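Local coordinates for protein arabinan endo-1,5-alpha-l-arabinosidase A (Cellvibrio cellulosa, PDB 1GYH) that hydrolyses the alpha-1,5-linked arabinofuranose backbone of linear arabinan, releasing almost exclusively arabinotriose, and so takes part in plant cell-wall breakdown, at residues Tyr20-Gly25 / Lys98-Ala103; Lys54-Ser59 / Thr89-Val94; Ala134-Gln139 / Asp201-Phe206. One frame throughout, in Å; residues are numbered along the deposited sequence.

Contact 1. Residues Tyr20-Gly25 / Lys98-Ala103; sequences YLFSTG and KTLNPA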
loop_
_atom_site.group_PDB
_atom_site.type_symbol
_atom_site.label_atom_id
_atom_site.label_comp_id
_atom_site.label_asym_id
_atom_site.label_seq_id
_atom_site.Cartn_x
_atom_site.Cartn_y
_atom_site.Cartn_z
ATOM N N TYR A 20 6.111 -14.085 -2.827
ATOM C CA TYR A 20 6.678 -12.974 -3.604
ATOM C C TYR A 20 6.430 -11.688 -2.857
ATOM O O TYR A 20 5.337 -11.491 -2.258
ATOM C CB TYR A 20 6.112 -12.889 -5.019
ATOM C CG TYR A 20 6.586 -14.025 -5.875
ATOM C CD1 TYR A 20 5.919 -15.248 -5.862
ATOM C CD2 TYR A 20 7.744 -13.925 -6.652
ATOM C CE1 TYR A 20 6.369 -16.288 -6.616
ATOM C CE2 TYR A 20 8.206 -14.985 -7.407
ATOM C CZ TYR A 20 7.525 -16.163 -7.391
ATOM O OH TYR A 20 7.959 -17.231 -8.111
ATOM N N LEU A 21 7.441 -10.814 -2.894
ATOM C CA LEU A 21 7.427 -9.553 -2.183
ATOM C C LEU A 21 7.743 -8.414 -3.189
ATOM O O LEU A 21 8.667 -8.519 -4.018
ATOM C CB LEU A 21 8.466 -9.580 -1.080
ATOM C CG LEU A 21 8.919 -8.273 -0.384
ATOM C CD1 LEU A 21 7.835 -7.680 0.530
ATOM C CD2 LEU A 21 10.183 -8.535 0.427
ATOM N N PHE A 22 6.940 -7.372 -3.131
ATOM C CA PHE A 22 7.013 -6.238 -4.053
ATOM C C PHE A 22 7.260 -4.979 -3.243
ATOM O O PHE A 22 6.584 -4.707 -2.252
ATOM C CB PHE A 22 5.733 -6.069 -4.881
ATOM C CG PHE A 22 5.317 -7.285 -5.639
ATOM C CD1 PHE A 22 4.794 -8.411 -4.973
ATOM C CD2 PHE A 22 5.459 -7.341 -7.023
ATOM C CE1 PHE A 22 4.390 -9.531 -5.690
ATOM C CE2 PHE A 22 5.096 -8.501 -7.745
ATOM C CZ PHE A 22 4.558 -9.596 -7.072
ATOM N N SER A 23 8.208 -4.157 -3.717
ATOM C CA SER A 23 8.607 -2.936 -3.030
ATOM C C SER A 23 8.688 -1.750 -4.011
ATOM O O SER A 23 8.983 -1.912 -5.214
ATOM C CB SER A 23 9.975 -3.151 -2.362
ATOM O OG SER A 23 10.504 -1.945 -1.778
ATOM N N THR A 24 8.413 -0.567 -3.482
ATOM C CA THR A 24 8.867 0.681 -4.110
ATOM C C THR A 24 10.325 0.543 -4.547
ATOM O O THR A 24 11.150 -0.014 -3.832
ATOM C CB THR A 24 8.711 1.828 -3.097
ATOM O OG1 THR A 24 7.308 2.115 -2.924
ATOM C CG2 THR A 24 9.374 3.166 -3.617
ATOM N N GLY A 25 10.636 1.018 -5.744
ATOM C CA GLY A 25 11.988 0.938 -6.282
ATOM C C GLY A 25 12.004 0.974 -7.816
ATOM O O GLY A 25 10.946 1.032 -8.452
ATOM N N LYS A 98 0.993 -13.646 -16.361
ATOM C CA LYS A 98 0.441 -14.995 -16.148
ATOM C C LYS A 98 1.064 -15.748 -14.973
ATOM O O LYS A 98 0.449 -16.667 -14.435
ATOM C CB LYS A 98 0.640 -15.864 -17.392
ATOM C CG LYS A 98 -0.021 -15.387 -18.701
ATOM C CD LYS A 98 0.611 -16.120 -19.904
ATOM C CE LYS A 98 0.098 -15.751 -21.302
ATOM N NZ LYS A 98 0.818 -16.546 -22.456
ATOM N N THR A 99 2.280 -15.377 -14.578
ATOM C CA THR A 99 2.982 -16.055 -13.496
ATOM C C THR A 99 3.997 -15.125 -12.846
ATOM O O THR A 99 4.271 -14.062 -13.374
ATOM C CB THR A 99 3.639 -17.347 -14.029
ATOM O OG1 THR A 99 4.275 -18.061 -12.964
ATOM C CG2 THR A 99 4.757 -17.041 -15.001
ATOM N N LEU A 100 4.528 -15.509 -11.692
ATOM C CA LEU A 100 5.520 -14.700 -10.965
ATOM C C LEU A 100 6.943 -15.299 -11.004
ATOM O O LEU A 100 7.874 -14.654 -10.553
ATOM C CB LEU A 100 5.079 -14.492 -9.514
ATOM C CG LEU A 100 3.789 -13.653 -9.321
ATOM C CD1 LEU A 100 3.520 -13.369 -7.852
ATOM C CD2 LEU A 100 3.821 -12.321 -10.130
ATOM N N ASN A 101 7.089 -16.520 -11.511
ATOM C CA ASN A 101 8.389 -17.180 -11.682
ATOM C C ASN A 101 9.099 -16.704 -12.970
ATOM O O ASN A 101 8.699 -17.021 -14.062
ATOM C CB ASN A 101 8.210 -18.725 -11.731
ATOM C CG ASN A 101 9.515 -19.480 -11.858
ATOM O OD1 ASN A 101 10.605 -18.898 -11.926
ATOM N ND2 ASN A 101 9.412 -20.812 -11.923
ATOM N N PRO A 102 10.187 -15.979 -12.839
ATOM C CA PRO A 102 10.883 -15.448 -14.032
ATOM C C PRO A 102 11.538 -16.479 -14.984
ATOM O O PRO A 102 11.828 -16.138 -16.136
ATOM C CB PRO A 102 11.913 -14.469 -13.414
ATOM C CG PRO A 102 12.171 -15.002 -12.008
ATOM C CD PRO A 102 10.831 -15.589 -11.568
ATOM N N ALA A 103 11.753 -17.715 -14.521
ATOM C CA ALA A 103 12.244 -18.823 -15.348
ATOM C C ALA A 103 11.118 -19.448 -16.158
ATOM O O ALA A 103 11.367 -20.176 -17.103
ATOM C CB ALA A 103 12.934 -19.910 -14.465
#
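Leu-100 packs over one face of the Tyr-20 ring, its CB above the ring centre. That CB sits 3.5 Å from the centroid of the Tyr-20 ring and only 8° off the ring normal, a CH-pi contact over the face. The two side chains run past each other in opposite directions, which brings Leu-100 CD1 back over the root of the tyrosine, 3.6 Å from Tyr-20 CD1. At the other end of the ring Leu-100 O is 3.2 Å from Tyr-20 CE2. With chi1 -65° Leu-100 carries CG beside its own backbone N, and the extended leucine (chi2 -174°) then reaches Phe-22 as well. There CD1 arrives at the ring edge, in plane, with Leu-100 CD1 4.0 Å from Phe-22 CZ. Asn-101 adds a marginal touch at the phenol oxygen and forms an Asx turn, its OD1 accepting from Ala-103 N at 3.1 Å. Glu-15 of the adjoining strand 11-15 accepts from Leu-100 N and Thr-99 OG1, tying the loop to the same sheet. In this five-bladed propeller the contact joins the loop between strands 90-97 and 110-118 of one blade to strand 18-23 of the neighbouring sheet, where strand 11-15 pairs on one side and strand 29-33 on the other.

Contact 2. Residues Lys54-Ser59 / Thr89-Val94; sequences KRVSPS and TSAIGV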
loop_
_atom_site.group_PDB
_atom_site.type_symbol
_atom_site.label_atom_id
_atom_site.label_comp_id
_atom_site.label_asym_id
_atom_site.label_seq_id
_atom_site.Cartn_x
_atom_site.Cartn_y
_atom_site.Cartn_z
ATOM N N LYS A 54 7.026 9.656 -18.086
ATOM C CA LYS A 54 7.613 11.002 -18.204
ATOM C C LYS A 54 6.613 12.086 -18.561
ATOM O O LYS A 54 6.785 13.245 -18.167
ATOM C CB LYS A 54 8.799 11.016 -19.175
ATOM C CG LYS A 54 10.069 10.524 -18.544
ATOM C CD LYS A 54 11.275 10.818 -19.429
ATOM C CE LYS A 54 12.551 10.266 -18.834
ATOM N NZ LYS A 54 12.803 8.863 -19.258
ATOM N N ARG A 55 5.545 11.736 -19.257
ATOM C CA ARG A 55 4.541 12.734 -19.540
ATOM C C ARG A 55 3.709 13.106 -18.319
ATOM O O ARG A 55 3.349 14.259 -18.162
ATOM C CB ARG A 55 3.729 12.367 -20.790
ATOM C CG ARG A 55 2.376 11.929 -20.537
ATOM C CD ARG A 55 1.307 12.987 -20.560
ATOM N NE ARG A 55 0.124 12.212 -20.274
ATOM C CZ ARG A 55 -0.504 12.199 -19.139
ATOM N NH1 ARG A 55 -0.164 13.033 -18.170
ATOM N NH2 ARG A 55 -1.527 11.391 -19.008
ATOM N N VAL A 56 3.452 12.163 -17.417
ATOM C CA VAL A 56 2.804 12.490 -16.168
ATOM C C VAL A 56 3.795 13.253 -15.240
ATOM O O VAL A 56 3.432 14.270 -14.619
ATOM C CB VAL A 56 2.263 11.195 -15.465
ATOM C CG1 VAL A 56 1.844 11.490 -14.027
ATOM C CG2 VAL A 56 1.082 10.586 -16.266
ATOM N N SER A 57 5.029 12.752 -15.153
ATOM C CA SER A 57 6.082 13.276 -14.249
ATOM C C SER A 57 7.361 13.602 -15.050
ATOM O O SER A 57 8.216 12.743 -15.242
ATOM C CB SER A 57 6.406 12.244 -13.157
ATOM O OG SER A 57 7.277 12.746 -12.157
ATOM N N PRO A 58 7.482 14.816 -15.592
ATOM C CA PRO A 58 8.637 15.129 -16.458
ATOM C C PRO A 58 10.011 14.812 -15.827
ATOM O O PRO A 58 10.890 14.349 -16.551
ATOM C CB PRO A 58 8.482 16.652 -16.757
ATOM C CG PRO A 58 7.055 16.976 -16.513
ATOM C CD PRO A 58 6.545 15.950 -15.480
ATOM N N SER A 59 10.170 15.025 -14.522
ATOM C CA SER A 59 11.418 14.689 -13.800
ATOM C C SER A 59 11.488 13.257 -13.229
ATOM O O SER A 59 12.334 12.951 -12.394
ATOM C CB SER A 59 11.597 15.654 -12.640
ATOM O OG SER A 59 10.645 15.379 -11.619
ATOM N N THR A 89 1.094 15.570 -9.415
ATOM C CA THR A 89 1.268 15.133 -10.802
ATOM C C THR A 89 1.592 13.626 -10.747
ATOM O O THR A 89 2.777 13.210 -10.662
ATOM C CB THR A 89 2.420 15.863 -11.474
ATOM O OG1 THR A 89 3.633 15.720 -10.691
ATOM C CG2 THR A 89 2.134 17.423 -11.594
ATOM N N SER A 90 0.531 12.819 -10.744
ATOM C CA SER A 90 0.643 11.394 -10.376
ATOM C C SER A 90 -0.379 10.561 -11.122
ATOM O O SER A 90 -1.426 11.062 -11.554
ATOM C CB SER A 90 0.360 11.168 -8.883
ATOM O OG SER A 90 1.126 12.031 -8.058
ATOM N N ALA A 91 -0.057 9.290 -11.271
ATOM C CA ALA A 91 -0.988 8.344 -11.869
ATOM C C ALA A 91 -0.682 6.930 -11.373
ATOM O O ALA A 91 0.500 6.567 -11.127
ATOM C CB ALA A 91 -0.925 8.368 -13.401
ATOM N N ILE A 92 -1.761 6.154 -11.274
ATOM C CA ILE A 92 -1.689 4.720 -10.984
ATOM C C ILE A 92 -1.879 3.932 -12.257
ATOM O O ILE A 92 -2.859 4.122 -12.996
ATOM C CB ILE A 92 -2.729 4.337 -9.899
ATOM C CG1 ILE A 92 -2.362 4.960 -8.566
ATOM C CG2 ILE A 92 -2.816 2.818 -9.771
ATOM C CD1 ILE A 92 -3.566 5.093 -7.572
ATOM N N GLY A 93 -0.901 3.079 -12.533
ATOM C CA GLY A 93 -0.933 2.163 -13.638
ATOM C C GLY A 93 -1.149 0.709 -13.192
ATOM O O GLY A 93 -1.096 0.408 -12.008
ATOM N N VAL A 94 -1.369 -0.166 -14.150
ATOM C CA VAL A 94 -1.382 -1.605 -13.860
ATOM C C VAL A 94 -0.730 -2.425 -14.960
ATOM O O VAL A 94 -0.974 -2.196 -16.148
ATOM C CB VAL A 94 -2.831 -2.094 -13.531
ATOM C CG1 VAL A 94 -3.746 -1.973 -14.690
ATOM C CG2 VAL A 94 -2.807 -3.542 -12.991
#
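Val-56 meets the start of strand 90-97 with both its methyls and its carbonyl. CG1 lies against the backbone, with Val-56 CG1 3.8 Å from Ser-90 C and 4.0 Å from Ala-91 N. CG2 points to Ala-91, with 4.1 Å from Val-56 CG2 to Ala-91 CB. The torsion divides the work: chi1 168° sets CG1 anti to the backbone N and leaves CG2 beside that N. On the carbonyl side of the valine, Val-56 O is 3.7 Å from Thr-89 CB, a van der Waals approach. The threonine hydroxyl stays a little farther off, with Thr-89 OG1 4.2 Å from Val-56 O, too long for a hydrogen bond. It is also here that the two backbones come nearest, the CA atoms of Val-56 and Thr-89 being 6.2 Å apart. The interface is therefore apolar contact and backbone packing, and it buries Thr-89 O, which has no polar partner in the model.

The short helix 53-56 thus closes over the outer part of one blade of the five-bladed propeller, an antiparallel sheet in which strand 90-97 runs between strands 75-82 and 110-118. Ala-91 turns its methyl to the helix, whereas Ser-90 points from the opposite face of the strand, where its OG bonds to Ser-83 OG and to OD1 of Asn-126, a probable substrate-binding residue.

Further out, Ser-57, the first residue to leave helical geometry, ties the helix exit to the same blade, its OG bonding to the backbone O of Ser-83. Trp-52 packs on Ala-91 beside the valine contact, while backbone bonds from Ser-90 to Ser-118 and from Ala-91 to Val-82 fix the strand between its two partners.

Contact 3. Residues Ala134-Gln139 / Asp201-Phe206; sequences ADDHGQ and DYYYLF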
loop_
_atom_site.group_PDB
_atom_site.type_symbol
_atom_site.label_atom_id
_atom_site.label_comp_id
_atom_site.label_asym_id
_atom_site.label_seq_id
_atom_site.Cartn_x
_atom_site.Cartn_y
_atom_site.Cartn_z
ATOM N N ALA A 134 -12.215 -6.770 -2.915
ATOM C CA ALA A 134 -13.481 -7.235 -3.427
ATOM C C ALA A 134 -14.539 -7.293 -2.324
ATOM O O ALA A 134 -14.206 -7.516 -1.159
ATOM C CB ALA A 134 -13.349 -8.589 -4.064
ATOM N N ASP A 135 -15.800 -7.120 -2.727
ATOM C CA ASP A 135 -16.942 -7.180 -1.815
ATOM C C ASP A 135 -17.719 -8.494 -1.958
ATOM O O ASP A 135 -17.277 -9.381 -2.671
ATOM C CB ASP A 135 -17.818 -5.905 -1.924
ATOM C CG ASP A 135 -18.595 -5.764 -3.218
ATOM O OD1 ASP A 135 -18.841 -6.758 -3.957
ATOM O OD2 ASP A 135 -19.054 -4.626 -3.541
ATOM N N ASP A 136 -18.870 -8.606 -1.292
ATOM C CA ASP A 136 -19.667 -9.828 -1.330
ATOM C C ASP A 136 -20.617 -9.914 -2.535
ATOM O O ASP A 136 -21.385 -10.875 -2.641
ATOM C CB ASP A 136 -20.547 -9.907 -0.072
ATOM C CG ASP A 136 -19.799 -10.345 1.156
ATOM O OD1 ASP A 136 -18.597 -10.687 1.146
ATOM O OD2 ASP A 136 -20.371 -10.365 2.239
ATOM N N HIS A 137 -20.623 -8.884 -3.385
ATOM C CA HIS A 137 -21.594 -8.709 -4.459
ATOM C C HIS A 137 -20.928 -8.756 -5.835
ATOM O O HIS A 137 -21.450 -8.174 -6.779
ATOM C CB HIS A 137 -22.328 -7.360 -4.310
ATOM C CG HIS A 137 -22.896 -7.132 -2.944
ATOM N ND1 HIS A 137 -23.942 -7.885 -2.451
ATOM C CD2 HIS A 137 -22.530 -6.291 -1.940
ATOM C CE1 HIS A 137 -24.213 -7.503 -1.214
ATOM N NE2 HIS A 137 -23.378 -6.531 -0.880
ATOM N N GLY A 138 -19.795 -9.435 -5.953
ATOM C CA GLY A 138 -19.151 -9.604 -7.251
ATOM C C GLY A 138 -18.393 -8.359 -7.772
ATOM O O GLY A 138 -18.051 -8.293 -8.981
ATOM N N GLN A 139 -18.152 -7.374 -6.913
ATOM C CA GLN A 139 -17.554 -6.098 -7.364
ATOM C C GLN A 139 -16.133 -5.971 -6.819
ATOM O O GLN A 139 -15.826 -6.502 -5.741
ATOM C CB GLN A 139 -18.419 -4.901 -6.938
ATOM C CG GLN A 139 -19.851 -4.958 -7.471
ATOM C CD GLN A 139 -20.765 -3.798 -6.986
ATOM O OE1 GLN A 139 -21.397 -3.132 -7.813
ATOM N NE2 GLN A 139 -20.874 -3.605 -5.665
ATOM N N ASP A 201 -17.337 -9.943 10.253
ATOM C CA ASP A 201 -18.436 -9.152 9.708
ATOM C C ASP A 201 -18.036 -7.718 9.266
ATOM O O ASP A 201 -18.893 -6.950 8.808
ATOM C CB ASP A 201 -19.575 -9.047 10.731
ATOM C CG ASP A 201 -20.153 -10.403 11.108
ATOM O OD1 ASP A 201 -20.191 -11.330 10.248
ATOM O OD2 ASP A 201 -20.590 -10.612 12.255
ATOM N N TYR A 202 -16.757 -7.381 9.351
ATOM C CA TYR A 202 -16.309 -6.036 9.044
ATOM C C TYR A 202 -15.190 -5.979 8.008
ATOM O O TYR A 202 -14.403 -6.934 7.852
ATOM C CB TYR A 202 -15.785 -5.374 10.299
ATOM C CG TYR A 202 -16.818 -5.003 11.317
ATOM C CD1 TYR A 202 -17.516 -3.811 11.232
ATOM C CD2 TYR A 202 -17.079 -5.843 12.404
ATOM C CE1 TYR A 202 -18.451 -3.466 12.193
ATOM C CE2 TYR A 202 -18.012 -5.490 13.378
ATOM C CZ TYR A 202 -18.690 -4.315 13.254
ATOM O OH TYR A 202 -19.615 -3.957 14.199
ATOM N N TYR A 203 -15.158 -4.828 7.312
ATOM C CA TYR A 203 -14.004 -4.390 6.542
ATOM C C TYR A 203 -13.156 -3.493 7.443
ATOM O O TYR A 203 -13.682 -2.575 8.072
ATOM C CB TYR A 203 -14.425 -3.616 5.300
ATOM C CG TYR A 203 -15.096 -4.452 4.256
ATOM C CD1 TYR A 203 -16.464 -4.726 4.341
ATOM C CD2 TYR A 203 -14.380 -5.014 3.201
ATOM C CE1 TYR A 203 -17.096 -5.520 3.386
ATOM C CE2 TYR A 203 -14.999 -5.812 2.261
ATOM C CZ TYR A 203 -16.358 -6.053 2.350
ATOM O OH TYR A 203 -16.995 -6.850 1.426
ATOM N N TYR A 204 -11.860 -3.758 7.504
ATOM C CA TYR A 204 -10.945 -2.930 8.295
ATOM C C TYR A 204 -10.053 -2.087 7.366
ATOM O O TYR A 204 -9.335 -2.637 6.538
ATOM C CB TYR A 204 -10.068 -3.753 9.234
ATOM C CG TYR A 204 -10.891 -4.441 10.326
ATOM C CD1 TYR A 204 -11.613 -5.600 10.048
ATOM C CD2 TYR A 204 -10.971 -3.909 11.607
ATOM C CE1 TYR A 204 -12.376 -6.227 11.052
ATOM C CE2 TYR A 204 -11.767 -4.531 12.614
ATOM C CZ TYR A 204 -12.448 -5.676 12.329
ATOM O OH TYR A 204 -13.239 -6.263 13.310
ATOM N N LEU A 205 -10.099 -0.771 7.566
ATOM C CA LEU A 205 -9.274 0.196 6.802
ATOM C C LEU A 205 -8.096 0.571 7.649
ATOM O O LEU A 205 -8.258 1.173 8.732
ATOM C CB LEU A 205 -10.091 1.445 6.438
ATOM C CG LEU A 205 -9.283 2.635 5.843
ATOM C CD1 LEU A 205 -8.574 2.228 4.608
ATOM C CD2 LEU A 205 -10.219 3.787 5.586
ATOM N N PHE A 206 -6.913 0.189 7.181
ATOM C CA PHE A 206 -5.671 0.616 7.764
ATOM C C PHE A 206 -5.152 1.866 6.986
ATOM O O PHE A 206 -5.299 1.942 5.785
ATOM C CB PHE A 206 -4.601 -0.492 7.639
ATOM C CG PHE A 206 -4.966 -1.796 8.326
ATOM C CD1 PHE A 206 -4.636 -2.020 9.641
ATOM C CD2 PHE A 206 -5.630 -2.795 7.636
ATOM C CE1 PHE A 206 -5.004 -3.208 10.278
ATOM C CE2 PHE A 206 -5.990 -3.993 8.283
ATOM C CZ PHE A 206 -5.651 -4.195 9.576
HETATM O O HOH W 1 -19.643 -6.813 1.116
#
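An Asx turn in the hairpin loop between strands 131-134 and 140-144 receives the phenol end of Tyr-203 from the next propeller blade. Tyr-203 OH comes to 3.3 Å from Asp-135 CA and 3.6 Å from Asp-135 CB, close packing without a direct hydrogen bond. The ring presents its edge to Ala-134, whose O lies near the ring plane, 3.9 Å from Tyr-203 CE2. In Tyr-203 chi1 -69° sets CG anti to the carbonyl carbon, and the side chain extends from the strand to the loop of the other blade.

Between the two segments a water near the ring plane makes the polar link: it lies 2.7 Å from Tyr-203 OH and accepts from Asp-136 N at 3.1 Å. Asp-136 OD1 stays more remote from the hydroxyl; its carboxylate plane stands 52° from the ring, and the same oxygen adds a salt bridge to Arg-198, in the same sheet as Tyr-203.

The loop that meets the phenol is shaped by the Asp-135 carboxylate. OD1 is gripped by two backbone donors on opposite faces of the carboxylate plane: His-137 N reaches Asp-135 OD1 at 2.8 Å and closes the Asx turn, while Gln-139 N comes from the other side. OD2 uses its syn lone pair for Gln-139 NE2, 3.0 Å from Asp-135 OD2, and also accepts from Trp-141 NE1. These four bonds hold the carboxylate's rotation, and a backbone bond from Asp-135 N to Gln-139 O closes the loop.

Tyr-203 belongs to strand 202-209, flanked by strands 191-199 and 221-227; its ring packs on Ile-196 and Arg-198 of the former and on Val-230 and Tyr-234 in loops, so the contact bridges two successive four-stranded antiparallel sheets.

Overall arrangement
The three contacts lie well apart in the five-bladed propeller, their centres about 22 Å (contacts 1 and 2), 26 Å (1 and 3) and 29 Å (2 and 3) from one another. Along the chain contact 2 is nested inside the loop closed by contact 1, and contact 3 follows both. Contacts 1 and 2 share the blade of strand 90-97, contact 2 at the beginning of that strand and contact 1 in the loop beyond its end. Contact 3 instead links the next two sheets in sequence. Contacts 1 and 3 therefore connect different pairs of blades, whereas contact 2 stays within one blade, setting helix 53-56 against it.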